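Side-chain contacts in dally-like, isoform A (Drosophila melanogaster, PDB 6XTZ), which probably acts as a cell-surface proteoglycan of the glypican family that binds Wnt and Hedgehog family proteins, its core sheltering the Wnt palmitoleate: residues F125-T130 and G135-L140; K86-F91 and T130-G135; F197-T202 and E281-S286. The protein carries 5 engineered substitutions. One frame throughout, in Å; residues are numbered along the deposited sequence.

Interaction 1 (F125-T130 and G135-L140); sequences FKELET and GRVDLL. With O18 (O-palmitoleoyl serine), chain H.
The short connection between two consecutive helices of the all-helical glypican core brings Glu127, Leu128 and Thr130, near the end of helix 118-134, against Val137 of the connecting loop and Leu139, the first residue of helix 139-158. Gly135 makes the turn, leaving the helix with positive phi (76°). The CB of Val137 points toward helix 118-134, and the methyls of this valine make most of the contact. Val137 CG2 lies 3.7 Å from Glu127 O and 4.0 Å from Thr130 CG2, the two side chains of Thr130 and Val137 crossing at about a right angle. The carboxylate of Glu127 folds back over the same valine because its chain is bent at chi2 (-82°), which sets Glu127 OE1 3.8 Å from Val137 CG2. Thr130 keeps its hydroxyl for its own helix: Thr130 OG1 donates to Lys126 O at 2.8 Å, coming from the face of that carbonyl opposite to Thr130 N, so one oxygen takes two bonds. On the inner side, Leu128 and Leu139 meet methyl to methyl, CD2 to CD2 at 3.8 Å, and Leu139 goes on to touch Val198 of helix 185-216. Asp138 stands at the N-cap position of the new helix, its OD1 taking a weak hydrogen bond from Glu141 N. One helical turn before Glu129, Phe125 turns to the lipid, with Phe125 CE1 3.5 Å from C8 of the O-palmitoleoyl serine. The whole is a short loop joining two consecutive helices of the glypican bundle, with Phe125 of the first lining the palmitoleate pocket.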
loop_
_atom_site.group_PDB
_atom_site.type_symbol
_atom_site.label_atom_id
_atom_site.label_comp_id
_atom_site.label_asym_id
_atom_site.label_seq_id
_atom_site.Cartn_x
_atom_site.Cartn_y
_atom_site.Cartn_z
ATOM N N PHE A 125 14.129 19.689 16.622
ATOM C CA PHE A 125 13.030 18.755 16.850
ATOM C C PHE A 125 11.742 19.254 16.211
ATOM O O PHE A 125 10.983 18.468 15.634
ATOM C CB PHE A 125 12.831 18.531 18.348
ATOM C CG PHE A 125 13.524 17.312 18.874
ATOM C CD1 PHE A 125 12.908 16.073 18.813
ATOM C CD2 PHE A 125 14.789 17.400 19.433
ATOM C CE1 PHE A 125 13.539 14.944 19.298
ATOM C CE2 PHE A 125 15.427 16.274 19.919
ATOM C CZ PHE A 125 14.801 15.044 19.850
ATOM N N LYS A 126 11.483 20.561 16.300
ATOM C CA LYS A 126 10.283 21.124 15.690
ATOM C C LYS A 126 10.275 20.893 14.183
ATOM O O LYS A 126 9.233 20.564 13.604
ATOM C CB LYS A 126 10.184 22.615 16.013
ATOM C CG LYS A 126 8.881 23.264 15.572
ATOM C CD LYS A 126 8.798 24.711 16.035
ATOM C CE LYS A 126 9.924 25.548 15.446
ATOM N NZ LYS A 126 9.847 26.971 15.883
ATOM N N GLU A 127 11.430 21.051 13.533
ATOM C CA GLU A 127 11.515 20.764 12.105
ATOM C C GLU A 127 11.316 19.279 11.830
ATOM O O GLU A 127 10.675 18.906 10.842
ATOM C CB GLU A 127 12.860 21.232 11.551
ATOM C CG GLU A 127 13.116 22.727 11.678
ATOM C CD GLU A 127 12.461 23.540 10.575
ATOM O OE1 GLU A 127 11.648 22.978 9.808
ATOM O OE2 GLU A 127 12.768 24.746 10.471
ATOM N N LEU A 128 11.859 18.417 12.693
ATOM C CA LEU A 128 11.703 16.980 12.497
ATOM C C LEU A 128 10.252 16.552 12.670
ATOM O O LEU A 128 9.747 15.725 11.903
ATOM C CB LEU A 128 12.607 16.215 13.461
ATOM C CG LEU A 128 14.112 16.339 13.222
ATOM C CD1 LEU A 128 14.879 15.557 14.274
ATOM C CD2 LEU A 128 14.469 15.860 11.826
ATOM N N GLU A 129 9.567 17.103 13.676
ATOM C CA GLU A 129 8.152 16.797 13.860
ATOM C C GLU A 129 7.325 17.307 12.688
ATOM O O GLU A 129 6.375 16.647 12.255
ATOM C CB GLU A 129 7.647 17.402 15.169
ATOM C CG GLU A 129 8.333 16.871 16.415
ATOM C CD GLU A 129 7.783 17.492 17.681
ATOM O OE1 GLU A 129 6.642 18.001 17.647
ATOM O OE2 GLU A 129 8.491 17.478 18.710
ATOM N N THR A 130 7.672 18.485 12.164
ATOM C CA THR A 130 6.931 19.037 11.037
ATOM C C THR A 130 7.121 18.190 9.784
ATOM O O THR A 130 6.175 18.003 9.011
ATOM C CB THR A 130 7.359 20.483 10.781
ATOM O OG1 THR A 130 7.120 21.266 11.958
ATOM C CG2 THR A 130 6.576 21.079 9.621
ATOM N N GLY A 135 5.737 16.707 5.679
ATOM C CA GLY A 135 6.773 16.454 4.698
ATOM C C GLY A 135 7.321 17.669 3.989
ATOM O O GLY A 135 8.083 17.511 3.029
ATOM N N ARG A 136 6.971 18.874 4.425
ATOM C CA ARG A 136 7.442 20.097 3.773
ATOM C C ARG A 136 8.660 20.662 4.505
ATOM O O ARG A 136 8.690 21.811 4.946
ATOM C CB ARG A 136 6.309 21.117 3.685
ATOM C CG ARG A 136 5.167 20.665 2.780
ATOM C CD ARG A 136 4.209 21.793 2.412
ATOM N NE ARG A 136 3.146 21.976 3.398
ATOM C CZ ARG A 136 2.972 23.081 4.117
ATOM N NH1 ARG A 136 3.788 24.114 3.958
ATOM N NH2 ARG A 136 1.975 23.156 4.989
ATOM N N VAL A 137 9.683 19.816 4.629
ATOM C CA VAL A 137 10.936 20.172 5.285
ATOM C C VAL A 137 12.084 19.537 4.513
ATOM O O VAL A 137 12.050 18.340 4.213
ATOM C CB VAL A 137 10.972 19.718 6.759
ATOM C CG1 VAL A 137 12.368 19.905 7.341
ATOM C CG2 VAL A 137 9.946 20.478 7.589
ATOM N N ASP A 138 13.098 20.338 4.188
ATOM C CA ASP A 138 14.341 19.834 3.605
ATOM C C ASP A 138 15.233 19.398 4.762
ATOM O O ASP A 138 15.862 20.228 5.421
ATOM C CB ASP A 138 15.006 20.904 2.745
ATOM C CG ASP A 138 16.142 20.359 1.895
ATOM O OD1 ASP A 138 16.721 19.311 2.253
ATOM O OD2 ASP A 138 16.461 20.987 0.864
ATOM N N LEU A 139 15.286 18.086 5.010
ATOM C CA LEU A 139 15.948 17.580 6.210
ATOM C C LEU A 139 17.442 17.878 6.194
ATOM O O LEU A 139 17.999 18.365 7.185
ATOM C CB LEU A 139 15.696 16.080 6.353
ATOM C CG LEU A 139 14.263 15.687 6.717
ATOM C CD1 LEU A 139 14.093 14.177 6.687
ATOM C CD2 LEU A 139 13.890 16.247 8.083
ATOM N N LEU A 140 18.113 17.586 5.077
ATOM C CA LEU A 140 19.550 17.835 4.998
ATOM C C LEU A 140 19.864 19.316 5.159
ATOM O O LEU A 140 20.865 19.682 5.786
ATOM C CB LEU A 140 20.106 17.307 3.676
ATOM C CG LEU A 140 20.154 15.787 3.522
ATOM C CD1 LEU A 140 20.879 15.406 2.241
ATOM C CD2 LEU A 140 20.822 15.149 4.731
HETATM C CA O18 H . 13.182 3.357 23.131
HETATM C CB O18 H . 13.281 4.815 23.551
HETATM C C1 O18 H . 14.616 6.616 22.792
HETATM C C2 O18 H . 15.123 7.337 21.579
HETATM C C3 O18 H . 14.043 7.626 20.545
HETATM C C4 O18 H . 14.520 8.570 19.450
HETATM C C5 O18 H . 13.434 9.005 18.481
HETATM C C6 O18 H . 13.886 10.072 17.494
HETATM C C7 O18 H . 14.342 11.365 18.147
HETATM C C8 O18 H . 14.830 12.423 17.160
HETATM C C9 O18 H . 16.065 12.017 16.417
HETATM C C10 O18 H . 17.265 12.547 16.554
HETATM C C11 O18 H . 17.642 13.659 17.484
HETATM C C12 O18 H . 18.983 14.303 17.140
HETATM C C13 O18 H . 19.424 15.369 18.132
HETATM C C14 O18 H . 20.732 16.058 17.770
HETATM C C15 O18 H . 21.926 15.129 17.683
HETATM C C16 O18 H . 23.225 15.857 17.414
HETATM C C O18 H . 12.075 3.384 22.079
HETATM N N O18 H . 14.431 2.873 22.570
HETATM O OG O18 H . 13.843 5.580 22.461
HETATM O O11 O18 H . 14.867 6.925 23.926
HETATM O O O18 H . 11.134 2.597 22.143
#

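Interaction 2 (K86-F91 and T130-G135); sequences KFKDIF and TYFANG
This is a buried aromatic contact between two nearly antiparallel helices, 51-110 and 118-134, in which Phe132 reaches across to Phe87, Lys88 and Phe91. The short segments run at 168° to each other with axes 11.4 Å apart, a gap that the Phe132 ring bridges. With CG anti to the backbone N (chi1 -175°), that ring extends from its helix toward the other one. Phe91 meets it over one face: Phe91 CD2 sits above the ring centre of Phe132, and lies 3.5 Å from Phe132 CE1. The pairing is oblique, the two planes inclined at 49° and the ring centroids 4.5 Å apart. At the rim of the same Phe132 ring, close to its plane, come Lys88 O, 3.7 Å from Phe132 CE2, and Phe87 CE2, 4.4 Å from Phe132 CZ. The carbonyl of Lys88 also accepts a hydrogen bond from Thr92 OG1. The Lys88 side chain passes by with its CB near the ring, while NZ leads away to Thr208 OG1 on helix 185-216. Phe87 packs edge-to-face with Tyr203, and Phe91 leans on Leu442 and Ile289, the latter a residue of the lipid pocket. The three phenylalanines form part of the buried apolar core between two antiparallel helices of the glypican bundle, near the palmitoleate site.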
loop_
_atom_site.group_PDB
_atom_site.type_symbol
_atom_site.label_atom_id
_atom_site.label_comp_id
_atom_site.label_asym_id
_atom_site.label_seq_id
_atom_site.Cartn_x
_atom_site.Cartn_y
_atom_site.Cartn_z
ATOM N N LYS A 86 -2.299 3.872 13.312
ATOM C CA LYS A 86 -1.590 3.435 14.510
ATOM C C LYS A 86 -0.091 3.659 14.367
ATOM O O LYS A 86 0.583 4.040 15.330
ATOM C CB LYS A 86 -1.891 1.960 14.785
ATOM C CG LYS A 86 -1.227 1.411 16.040
ATOM C CD LYS A 86 -1.533 -0.068 16.233
ATOM C CE LYS A 86 -0.864 -0.613 17.488
ATOM N NZ LYS A 86 -1.109 -2.072 17.669
ATOM N N PHE A 87 0.445 3.440 13.165
ATOM C CA PHE A 87 1.868 3.654 12.926
ATOM C C PHE A 87 2.244 5.118 13.114
ATOM O O PHE A 87 3.237 5.439 13.778
ATOM C CB PHE A 87 2.230 3.175 11.520
ATOM C CG PHE A 87 3.620 3.542 11.089
ATOM C CD1 PHE A 87 4.706 2.776 11.482
ATOM C CD2 PHE A 87 3.841 4.646 10.280
ATOM C CE1 PHE A 87 5.985 3.106 11.081
ATOM C CE2 PHE A 87 5.119 4.982 9.876
ATOM C CZ PHE A 87 6.191 4.212 10.277
ATOM N N LYS A 88 1.457 6.027 12.530
ATOM C CA LYS A 88 1.756 7.450 12.654
ATOM C C LYS A 88 1.633 7.920 14.099
ATOM O O LYS A 88 2.481 8.680 14.581
ATOM C CB LYS A 88 0.831 8.262 11.751
ATOM C CG LYS A 88 0.988 7.966 10.271
ATOM C CD LYS A 88 -0.058 8.710 9.466
ATOM C CE LYS A 88 -0.038 8.302 8.006
ATOM N NZ LYS A 88 -1.139 8.962 7.256
ATOM N N ASP A 89 0.587 7.477 14.803
ATOM C CA ASP A 89 0.393 7.897 16.187
ATOM C C ASP A 89 1.532 7.419 17.078
ATOM O O ASP A 89 1.958 8.136 17.991
ATOM C CB ASP A 89 -0.945 7.380 16.714
ATOM C CG ASP A 89 -2.134 8.024 16.029
ATOM O OD1 ASP A 89 -2.008 9.181 15.573
ATOM O OD2 ASP A 89 -3.199 7.375 15.951
ATOM N N ILE A 90 2.034 6.208 16.833
ATOM C CA ILE A 90 3.119 5.670 17.649
ATOM C C ILE A 90 4.395 6.476 17.442
ATOM O O ILE A 90 5.075 6.850 18.404
ATOM C CB ILE A 90 3.335 4.177 17.340
ATOM C CG1 ILE A 90 2.207 3.337 17.944
ATOM C CG2 ILE A 90 4.689 3.711 17.856
ATOM C CD1 ILE A 90 2.299 1.860 17.615
ATOM N N PHE A 91 4.735 6.767 16.183
ATOM C CA PHE A 91 5.957 7.518 15.912
ATOM C C PHE A 91 5.821 8.975 16.336
ATOM O O PHE A 91 6.796 9.589 16.784
ATOM C CB PHE A 91 6.328 7.428 14.432
ATOM C CG PHE A 91 7.701 7.962 14.123
ATOM C CD1 PHE A 91 8.827 7.198 14.383
ATOM C CD2 PHE A 91 7.870 9.229 13.587
ATOM C CE1 PHE A 91 10.094 7.683 14.109
ATOM C CE2 PHE A 91 9.135 9.720 13.310
ATOM C CZ PHE A 91 10.249 8.945 13.570
ATOM N N THR A 130 7.672 18.485 12.164
ATOM C CA THR A 130 6.931 19.037 11.037
ATOM C C THR A 130 7.121 18.190 9.784
ATOM O O THR A 130 6.175 18.003 9.011
ATOM C CB THR A 130 7.359 20.483 10.781
ATOM O OG1 THR A 130 7.120 21.266 11.958
ATOM C CG2 THR A 130 6.576 21.079 9.621
ATOM N N TYR A 131 8.328 17.656 9.570
ATOM C CA TYR A 131 8.547 16.819 8.396
ATOM C C TYR A 131 7.689 15.562 8.449
ATOM O O TYR A 131 7.048 15.193 7.458
ATOM C CB TYR A 131 10.019 16.434 8.247
ATOM C CG TYR A 131 10.182 15.392 7.162
ATOM C CD1 TYR A 131 10.100 15.748 5.824
ATOM C CD2 TYR A 131 10.361 14.050 7.474
ATOM C CE1 TYR A 131 10.218 14.803 4.824
ATOM C CE2 TYR A 131 10.476 13.094 6.480
ATOM C CZ TYR A 131 10.405 13.479 5.156
ATOM O OH TYR A 131 10.521 12.539 4.160
ATOM N N PHE A 132 7.682 14.872 9.593
ATOM C CA PHE A 132 6.886 13.654 9.689
ATOM C C PHE A 132 5.402 13.950 9.547
ATOM O O PHE A 132 4.637 13.086 9.103
ATOM C CB PHE A 132 7.158 12.931 11.007
ATOM C CG PHE A 132 6.457 11.607 11.120
ATOM C CD1 PHE A 132 6.924 10.504 10.424
ATOM C CD2 PHE A 132 5.323 11.470 11.905
ATOM C CE1 PHE A 132 6.278 9.284 10.514
ATOM C CE2 PHE A 132 4.675 10.251 12.002
ATOM C CZ PHE A 132 5.153 9.157 11.306
ATOM N N ALA A 133 4.978 15.164 9.902
ATOM C CA ALA A 133 3.566 15.519 9.822
ATOM C C ALA A 133 3.142 15.797 8.383
ATOM O O ALA A 133 2.208 15.173 7.870
ATOM C CB ALA A 133 3.275 16.728 10.713
ATOM N N ASN A 134 3.818 16.737 7.714
ATOM C CA ASN A 134 3.418 17.155 6.377
ATOM C C ASN A 134 4.488 16.982 5.306
ATOM O O ASN A 134 4.172 17.117 4.121
ATOM C CB ASN A 134 2.954 18.624 6.389
ATOM C CG ASN A 134 4.027 19.583 6.878
ATOM O OD1 ASN A 134 5.225 19.355 6.697
ATOM N ND2 ASN A 134 3.596 20.675 7.501
ATOM N N GLY A 135 5.737 16.707 5.679
ATOM C CA GLY A 135 6.773 16.454 4.698
ATOM C C GLY A 135 7.321 17.669 3.989
ATOM O O GLY A 135 8.083 17.511 3.029
#

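Interaction 3 (F197-T202 and E281-S286); sequences FVATRT and ERLLGS
Within the helical bundle of the glypican core, Leu283 at the end of helix 263-283 meets Ala199 and Thr200 in the middle of helix 185-216. Glu281 comes first and makes no contact with residues 197-202; its OE1 is in a long, purely electrostatic pairing with Arg282 NH1, 4.0 Å away. Arg282 starts toward helix 185-216, but its chain bends at chi2 (-79°) and carries the guanidinium off to Tyr537, where NE bonds to the backbone O and the charge lies against the ring; Phe287 offers a second cation-pi partner. Leu283 makes the contact itself. Its CG lies beside its own backbone N (chi1 -66°); Leu283 CD1 is 4.0 Å from Ala199 O, and Leu283 CD2 is 3.8 Å from Ala199 CB. Leu284 turns to helix 441-455, packing on Val446, and Gly285, in the turn that follows, has its N bonded to Arg282 O at 3.0 Å. On the facing helix, Thr200 spends its hydroxyl on Ser196 O one turn back. That same Thr200 OG1, already satisfied, lies against the leucine, 3.6 Å from Leu283 CD2.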
loop_
_atom_site.group_PDB
_atom_site.type_symbol
_atom_site.label_atom_id
_atom_site.label_comp_id
_atom_site.label_asym_id
_atom_site.label_seq_id
_atom_site.Cartn_x
_atom_site.Cartn_y
_atom_site.Cartn_z
ATOM N N PHE A 197 14.029 9.386 8.758
ATOM C CA PHE A 197 12.761 10.108 8.775
ATOM C C PHE A 197 12.032 9.999 7.442
ATOM O O PHE A 197 10.796 9.932 7.410
ATOM C CB PHE A 197 12.997 11.572 9.145
ATOM C CG PHE A 197 12.962 11.830 10.623
ATOM C CD1 PHE A 197 14.083 11.610 11.407
ATOM C CD2 PHE A 197 11.803 12.285 11.230
ATOM C CE1 PHE A 197 14.049 11.843 12.769
ATOM C CE2 PHE A 197 11.763 12.521 12.592
ATOM C CZ PHE A 197 12.886 12.299 13.361
ATOM N N VAL A 198 12.770 9.983 6.331
ATOM C CA VAL A 198 12.132 9.814 5.029
ATOM C C VAL A 198 11.525 8.422 4.913
ATOM O O VAL A 198 10.381 8.261 4.476
ATOM C CB VAL A 198 13.134 10.090 3.894
ATOM C CG1 VAL A 198 12.509 9.765 2.546
ATOM C CG2 VAL A 198 13.585 11.540 3.929
ATOM N N ALA A 199 12.276 7.394 5.317
ATOM C CA ALA A 199 11.760 6.032 5.246
ATOM C C ALA A 199 10.584 5.833 6.195
ATOM O O ALA A 199 9.624 5.129 5.862
ATOM C CB ALA A 199 12.872 5.030 5.551
ATOM N N THR A 200 10.637 6.451 7.377
ATOM C CA THR A 200 9.561 6.279 8.349
ATOM C C THR A 200 8.276 6.942 7.870
ATOM O O THR A 200 7.195 6.343 7.930
ATOM C CB THR A 200 9.982 6.843 9.706
ATOM O OG1 THR A 200 11.206 6.223 10.123
ATOM C CG2 THR A 200 8.906 6.581 10.749
ATOM N N ARG A 201 8.372 8.183 7.388
ATOM C CA ARG A 201 7.186 8.885 6.909
ATOM C C ARG A 201 6.610 8.212 5.670
ATOM O O ARG A 201 5.398 7.990 5.580
ATOM C CB ARG A 201 7.520 10.347 6.620
ATOM C CG ARG A 201 6.473 11.041 5.767
ATOM C CD ARG A 201 6.727 12.532 5.640
ATOM N NE ARG A 201 5.850 13.133 4.639
ATOM C CZ ARG A 201 4.587 13.486 4.860
ATOM N NH1 ARG A 201 4.040 13.300 6.055
ATOM N NH2 ARG A 201 3.869 14.025 3.885
ATOM N N THR A 202 7.470 7.877 4.703
ATOM C CA THR A 202 6.994 7.273 3.462
ATOM C C THR A 202 6.312 5.934 3.722
ATOM O O THR A 202 5.322 5.595 3.063
ATOM C CB THR A 202 8.157 7.106 2.485
ATOM O OG1 THR A 202 8.800 8.373 2.288
ATOM C CG2 THR A 202 7.665 6.581 1.142
ATOM N N GLU A 281 12.276 -3.513 5.810
ATOM C CA GLU A 281 13.584 -4.079 6.117
ATOM C C GLU A 281 14.542 -3.000 6.606
ATOM O O GLU A 281 15.318 -3.224 7.543
ATOM C CB GLU A 281 14.150 -4.782 4.883
ATOM C CG GLU A 281 15.436 -5.554 5.131
ATOM C CD GLU A 281 16.061 -6.067 3.848
ATOM O OE1 GLU A 281 16.636 -5.252 3.096
ATOM O OE2 GLU A 281 15.969 -7.285 3.586
ATOM N N ARG A 282 14.498 -1.821 5.982
ATOM C CA ARG A 282 15.332 -0.708 6.420
ATOM C C ARG A 282 14.915 -0.211 7.798
ATOM O O ARG A 282 15.769 0.056 8.653
ATOM C CB ARG A 282 15.259 0.429 5.402
ATOM C CG ARG A 282 15.946 0.137 4.084
ATOM C CD ARG A 282 17.449 0.314 4.193
ATOM N NE ARG A 282 18.100 0.242 2.890
ATOM C CZ ARG A 282 18.734 -0.831 2.428
ATOM N NH1 ARG A 282 18.806 -1.929 3.168
ATOM N NH2 ARG A 282 19.293 -0.806 1.227
ATOM N N LEU A 283 13.605 -0.080 8.030
ATOM C CA LEU A 283 13.122 0.444 9.304
ATOM C C LEU A 283 13.461 -0.479 10.466
ATOM O O LEU A 283 13.660 -0.008 11.589
ATOM C CB LEU A 283 11.613 0.674 9.237
ATOM C CG LEU A 283 11.155 1.762 8.267
ATOM C CD1 LEU A 283 9.642 1.912 8.316
ATOM C CD2 LEU A 283 11.841 3.079 8.593
ATOM N N LEU A 284 13.523 -1.784 10.224
ATOM C CA LEU A 284 13.917 -2.737 11.250
ATOM C C LEU A 284 15.425 -2.928 11.323
ATOM O O LEU A 284 15.901 -3.666 12.192
ATOM C CB LEU A 284 13.237 -4.088 11.008
ATOM C CG LEU A 284 11.706 -4.083 11.056
ATOM C CD1 LEU A 284 11.146 -5.419 10.597
ATOM C CD2 LEU A 284 11.218 -3.746 12.456
ATOM N N GLY A 285 16.183 -2.283 10.439
ATOM C CA GLY A 285 17.622 -2.438 10.421
ATOM C C GLY A 285 18.384 -1.131 10.362
ATOM O O GLY A 285 18.396 -0.369 11.333
ATOM N N SER A 286 19.004 -0.855 9.210
ATOM C CA SER A 286 19.949 0.254 9.108
ATOM C C SER A 286 19.279 1.597 9.368
ATOM O O SER A 286 19.853 2.465 10.037
ATOM C CB SER A 286 20.606 0.253 7.728
ATOM O OG SER A 286 21.056 -1.044 7.380
#

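How the interactions relate
Helix 118-134 ties interactions 1 and 2 together: they share Thr130 and Gly135, their centres are 11 Å apart, and Tyr131 joins them, its CE2 3.8 Å from Leu139 CD1. Helix 185-216 brings in interaction 3, with its centre 13 Å from that of interaction 2. Arg201 grips the end of helix 118-134, Arg201 NH1 lying 3.1 Å from Phe132 O in a probable hydrogen bond, while Arg201 NE packs 3.4 Å from Gly135 CA. Distance to the lipid grows in order. Phe125 of interaction 1 touches it. In interaction 2 the side chain of Phe91 is about 5 Å from the bound O-palmitoleoyl serine (nearest atoms). In interaction 3 the side chain of Thr200 is about 9 Å from the bound O-palmitoleoyl serine.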